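Local coordinates for protein D-mandelate dehydrogenase (Rhodotorula graminis, PDB 2W2K) that probably oxidises D-mandelate reversibly to its 2-oxo acid with a nicotinamide cofactor, as a member of the D-isomer specific 2-hydroxyacid dehydrogenase family, at residues V226-M231 and G258-Q263; E215-R220 and E240-A245. All coordinates share one frame; numbering follows the deposited sequence.

Overall arrangement
Both contacts belong to the Rossmann-type cofactor-binding domain, whose parallel sheet runs in the order 209-210, 189-193, 165-169, 223-226, 250-254, 275-280, 299-301. Interaction 1 joins the loops that follow the neighbouring strands 223-226 and 250-254; interaction 2 packs helix 214-220 against helix 240-245. Their centres lie about 16 Å apart. Along the chain the four segments interleave: 215-220, 226-231, 240-245, 258-263, so that each contact spans a piece of the other. The two meet where I261 CG2 packs on F243 CZ. Interaction 1 lies on the cofactor side of the domain, where V228 binds NAD(+), while interaction 2 joins two helices that flank the sheet.

Interaction 1. Residues V226-M231 and G258-Q263; sequences VSVPYM and GPVISQ
Y230 and P259 meet where two loops of a Rossmann-type domain come together, those that leave the adjacent parallel strands 223-226 and 250-254. In such a fold the cofactor site is built from loops of this kind, and V228, within this contact, is one of the residues that bind NAD(+). Y230 can be followed outward from its backbone. With CG anti to the backbone N (chi1 179°), the ring extends from CB to lie beside the short 3-10 turn 258-260. Y230 CD1 packs on V260 CG2 at 3.8 Å, the methyl lying oblique to the ring. Further out, Y230 CE1 lies 3.9 Å from P259 CB, and Y230 CZ touches the same carbon at 3.7 Å. The hydroxyl ends the run, Y230 OH 3.4 Å from P259 CB, a van der Waals contact. The proline crosses the tyrosine at about a right angle, its CD standing over one ring face, displaced toward the rim.

Nearer the sheet the contact becomes wholly aliphatic. V260 divides its branches: CG2 serves the tyrosine, whereas CG1 reaches the other two valines, V226 and V228. No hydrogen bond joins 226-231 to 258-263, but further along the same loop H236 and I238 share backbone hydrogen bonds with P259 and V260, respectively. At the buried end, V226 CG1 lies 3.7 Å from V260 CG1, while V226 CG2 meets I261 CD1 at 4.1 Å.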
# COMPACT_ATOMS: atom_id res chain seq x y z
N VAL B 226 6.44 2.31 -14.29
CA VAL B 226 6.16 3.03 -15.58
C VAL B 226 5.35 4.32 -15.32
O VAL B 226 4.19 4.25 -14.89
CB VAL B 226 5.43 2.10 -16.63
CG1 VAL B 226 5.21 2.82 -17.99
CG2 VAL B 226 6.22 0.76 -16.84
N SER B 227 5.94 5.48 -15.64
CA SER B 227 5.26 6.80 -15.52
C SER B 227 5.81 7.79 -16.56
O SER B 227 6.73 8.57 -16.27
CB SER B 227 5.42 7.36 -14.09
OG SER B 227 4.62 8.54 -13.90
N VAL B 228 5.23 7.75 -17.77
CA VAL B 228 5.63 8.60 -18.91
C VAL B 228 4.36 9.05 -19.65
O VAL B 228 3.31 8.37 -19.57
CB VAL B 228 6.55 7.85 -19.95
CG1 VAL B 228 7.95 7.61 -19.40
CG2 VAL B 228 5.91 6.54 -20.43
N PRO B 229 4.44 10.16 -20.41
CA PRO B 229 3.30 10.58 -21.25
C PRO B 229 3.04 9.58 -22.37
O PRO B 229 4.01 9.06 -22.97
CB PRO B 229 3.79 11.92 -21.86
CG PRO B 229 4.95 12.35 -21.03
CD PRO B 229 5.59 11.09 -20.51
N TYR B 230 1.76 9.30 -22.67
CA TYR B 230 1.38 8.38 -23.76
C TYR B 230 1.25 9.14 -25.10
O TYR B 230 0.52 10.14 -25.20
CB TYR B 230 0.07 7.61 -23.44
CG TYR B 230 -0.37 6.66 -24.54
CD1 TYR B 230 0.51 5.74 -25.09
CD2 TYR B 230 -1.68 6.67 -25.02
CE1 TYR B 230 0.11 4.86 -26.14
CE2 TYR B 230 -2.09 5.79 -26.06
CZ TYR B 230 -1.20 4.89 -26.61
OH TYR B 230 -1.62 4.03 -27.63
N MET B 231 2.00 8.68 -26.10
CA MET B 231 2.05 9.29 -27.43
C MET B 231 2.61 8.25 -28.41
O MET B 231 2.95 7.14 -27.99
CB MET B 231 2.92 10.56 -27.40
CG MET B 231 4.30 10.37 -26.78
SD MET B 231 5.58 11.41 -27.50
CE MET B 231 5.57 10.86 -29.21
N GLY B 258 -2.60 2.41 -20.53
CA GLY B 258 -2.59 0.96 -20.82
C GLY B 258 -1.65 0.50 -21.95
O GLY B 258 -0.85 -0.42 -21.74
N PRO B 259 -1.75 1.11 -23.16
CA PRO B 259 -0.89 0.65 -24.27
C PRO B 259 0.62 0.92 -24.15
O PRO B 259 1.35 0.53 -25.06
CB PRO B 259 -1.47 1.38 -25.49
CG PRO B 259 -2.91 1.74 -25.08
CD PRO B 259 -2.69 2.15 -23.63
N VAL B 260 1.08 1.57 -23.08
CA VAL B 260 2.55 1.75 -22.89
C VAL B 260 3.26 0.38 -22.72
O VAL B 260 4.43 0.20 -23.16
CB VAL B 260 2.90 2.78 -21.78
CG1 VAL B 260 4.44 2.88 -21.57
CG2 VAL B 260 2.32 4.16 -22.12
N ILE B 261 2.54 -0.59 -22.14
CA ILE B 261 3.01 -2.00 -22.04
C ILE B 261 2.23 -2.94 -22.97
O ILE B 261 1.00 -2.94 -22.95
CB ILE B 261 2.88 -2.56 -20.59
CG1 ILE B 261 3.62 -1.64 -19.57
CG2 ILE B 261 3.43 -4.00 -20.51
CD1 ILE B 261 3.56 -2.14 -18.07
N SER B 262 2.94 -3.75 -23.76
CA SER B 262 2.29 -4.74 -24.64
C SER B 262 1.64 -5.88 -23.80
O SER B 262 2.34 -6.62 -23.09
CB SER B 262 3.32 -5.33 -25.63
OG SER B 262 2.83 -6.56 -26.17
N GLN B 263 0.31 -5.98 -23.86
CA GLN B 263 -0.41 -7.02 -23.09
C GLN B 263 0.09 -8.45 -23.37
O GLN B 263 0.36 -9.22 -22.44
CB GLN B 263 -1.93 -6.89 -23.30
CG GLN B 263 -2.80 -7.95 -22.59
CD GLN B 263 -4.27 -7.57 -22.60
OE1 GLN B 263 -4.66 -6.53 -22.05
NE2 GLN B 263 -5.11 -8.39 -23.24

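Interaction 2. Residues E215-R220 and E240-A245; sequences EELARR and EAFFAA
A218 stands over the ring of F242 where this helix pair meets, its methyl almost squarely above the middle of the aromatic ring. A218 CB is 3.7 Å from the centroid of the F242 ring and only 12° off the normal, a CH-pi contact made over the face. The phenylalanine is turned there by its first torsion, which carries CG anti to the backbone N (chi1 -170°) and swings the ring in beneath the alanine. L217 takes the same ring differently: L217 CD1 lies at the edge, near the ring plane, 4.3 Å from F242 CZ. Were F242 cut back to an alanine, the A218 methyl would probably face a gap and L217 CD1 would lose its aromatic neighbour.

Small residues let the backbones come near: the axes of segments 215-220 and 240-245 approach to 8.3 Å, with a crossing angle of -39°. A218 CB and A245 CB touch at 3.9 Å, and R219 CA makes a CA-H...O contact with A245 O at 3.4 Å. On the solvent side the polar links run through water. One water donates to both E215 OE1 and A241 O; another accepts from R219 NH1, lying in the plane of the guanidinium, and donates to A245 O. E215 also lays its CG against A245 CB.

Around this pair, L217 and R220 both touch V191 of strand 189-193, which places helix 214-220 against the sheet. Helix 240-245 in turn packs through F243 on A265, L266 and A269 of helix 263-271, which continues the outer layer.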
# COMPACT_ATOMS: atom_id res chain seq x y z
N GLU B 215 17.02 -0.97 -21.86
CA GLU B 215 17.58 -2.30 -21.51
C GLU B 215 18.52 -2.29 -20.28
O GLU B 215 18.47 -3.21 -19.46
CB GLU B 215 18.16 -3.03 -22.74
CG GLU B 215 17.03 -3.74 -23.57
CD GLU B 215 17.52 -4.45 -24.84
OE1 GLU B 215 18.30 -5.42 -24.73
OE2 GLU B 215 17.12 -4.04 -25.95
N GLU B 216 19.33 -1.24 -20.14
CA GLU B 216 20.14 -1.01 -18.93
C GLU B 216 19.27 -0.86 -17.66
O GLU B 216 19.53 -1.47 -16.61
CB GLU B 216 21.04 0.22 -19.12
CG GLU B 216 22.17 -0.04 -20.14
CD GLU B 216 22.96 1.21 -20.51
OE1 GLU B 216 22.68 2.33 -19.99
OE2 GLU B 216 23.91 1.06 -21.32
N LEU B 217 18.21 -0.06 -17.78
CA LEU B 217 17.25 0.11 -16.67
C LEU B 217 16.59 -1.21 -16.30
O LEU B 217 16.59 -1.58 -15.11
CB LEU B 217 16.19 1.19 -17.04
CG LEU B 217 15.20 1.77 -16.00
CD1 LEU B 217 14.06 0.78 -15.66
CD2 LEU B 217 15.89 2.35 -14.73
N ALA B 218 16.06 -1.95 -17.28
CA ALA B 218 15.44 -3.27 -17.04
C ALA B 218 16.35 -4.23 -16.25
O ALA B 218 15.92 -4.86 -15.26
CB ALA B 218 15.00 -3.91 -18.39
N ARG B 219 17.62 -4.33 -16.66
CA ARG B 219 18.57 -5.26 -16.04
C ARG B 219 18.87 -4.94 -14.57
O ARG B 219 19.15 -5.85 -13.77
CB ARG B 219 19.88 -5.28 -16.86
CG ARG B 219 20.88 -6.34 -16.41
CD ARG B 219 22.15 -6.36 -17.28
NE ARG B 219 23.13 -7.29 -16.69
CZ ARG B 219 23.14 -8.61 -16.86
NH1 ARG B 219 22.25 -9.23 -17.64
NH2 ARG B 219 24.06 -9.33 -16.24
N ARG B 220 18.85 -3.66 -14.22
CA ARG B 220 19.27 -3.20 -12.86
C ARG B 220 18.15 -3.34 -11.80
O ARG B 220 18.41 -3.27 -10.59
CB ARG B 220 19.78 -1.74 -12.89
CG ARG B 220 21.08 -1.47 -13.72
CD ARG B 220 22.38 -1.97 -13.04
NE ARG B 220 22.63 -1.24 -11.79
CZ ARG B 220 23.16 -0.02 -11.72
NH1 ARG B 220 23.56 0.64 -12.82
NH2 ARG B 220 23.31 0.55 -10.53
N GLU B 240 8.62 -7.18 -25.74
CA GLU B 240 9.39 -8.44 -25.59
C GLU B 240 10.88 -8.22 -25.21
O GLU B 240 11.39 -8.91 -24.30
CB GLU B 240 9.26 -9.33 -26.84
CG GLU B 240 7.83 -9.79 -27.09
N ALA B 241 11.56 -7.29 -25.87
CA ALA B 241 13.02 -7.07 -25.60
C ALA B 241 13.29 -6.53 -24.18
O ALA B 241 14.31 -6.86 -23.53
CB ALA B 241 13.63 -6.14 -26.64
N PHE B 242 12.37 -5.69 -23.70
CA PHE B 242 12.48 -5.14 -22.35
C PHE B 242 12.38 -6.25 -21.30
O PHE B 242 13.22 -6.31 -20.38
CB PHE B 242 11.39 -4.08 -22.08
CG PHE B 242 11.59 -3.30 -20.79
CD1 PHE B 242 12.25 -2.09 -20.80
CD2 PHE B 242 11.12 -3.80 -19.56
CE1 PHE B 242 12.47 -1.35 -19.61
CE2 PHE B 242 11.29 -3.05 -18.35
CZ PHE B 242 11.99 -1.82 -18.38
N PHE B 243 11.37 -7.11 -21.44
CA PHE B 243 11.18 -8.24 -20.51
C PHE B 243 12.35 -9.24 -20.58
O PHE B 243 12.81 -9.75 -19.53
CB PHE B 243 9.83 -8.94 -20.68
CG PHE B 243 8.63 -8.09 -20.32
CD1 PHE B 243 8.50 -7.56 -19.01
CD2 PHE B 243 7.64 -7.82 -21.26
CE1 PHE B 243 7.39 -6.75 -18.66
CE2 PHE B 243 6.52 -7.01 -20.92
CZ PHE B 243 6.39 -6.49 -19.62
N ALA B 244 12.85 -9.50 -21.80
CA ALA B 244 14.06 -10.34 -21.95
C ALA B 244 15.25 -9.83 -21.13
O ALA B 244 16.06 -10.64 -20.57
CB ALA B 244 14.45 -10.53 -23.46
N ALA B 245 15.37 -8.50 -21.04
CA ALA B 245 16.46 -7.85 -20.28
C ALA B 245 16.28 -7.85 -18.75
O ALA B 245 17.27 -7.71 -18.02
CB ALA B 245 16.75 -6.40 -20.80
O HOH W 1 16.65 -7.70 -24.66
O HOH W 2 19.90 -8.48 -19.13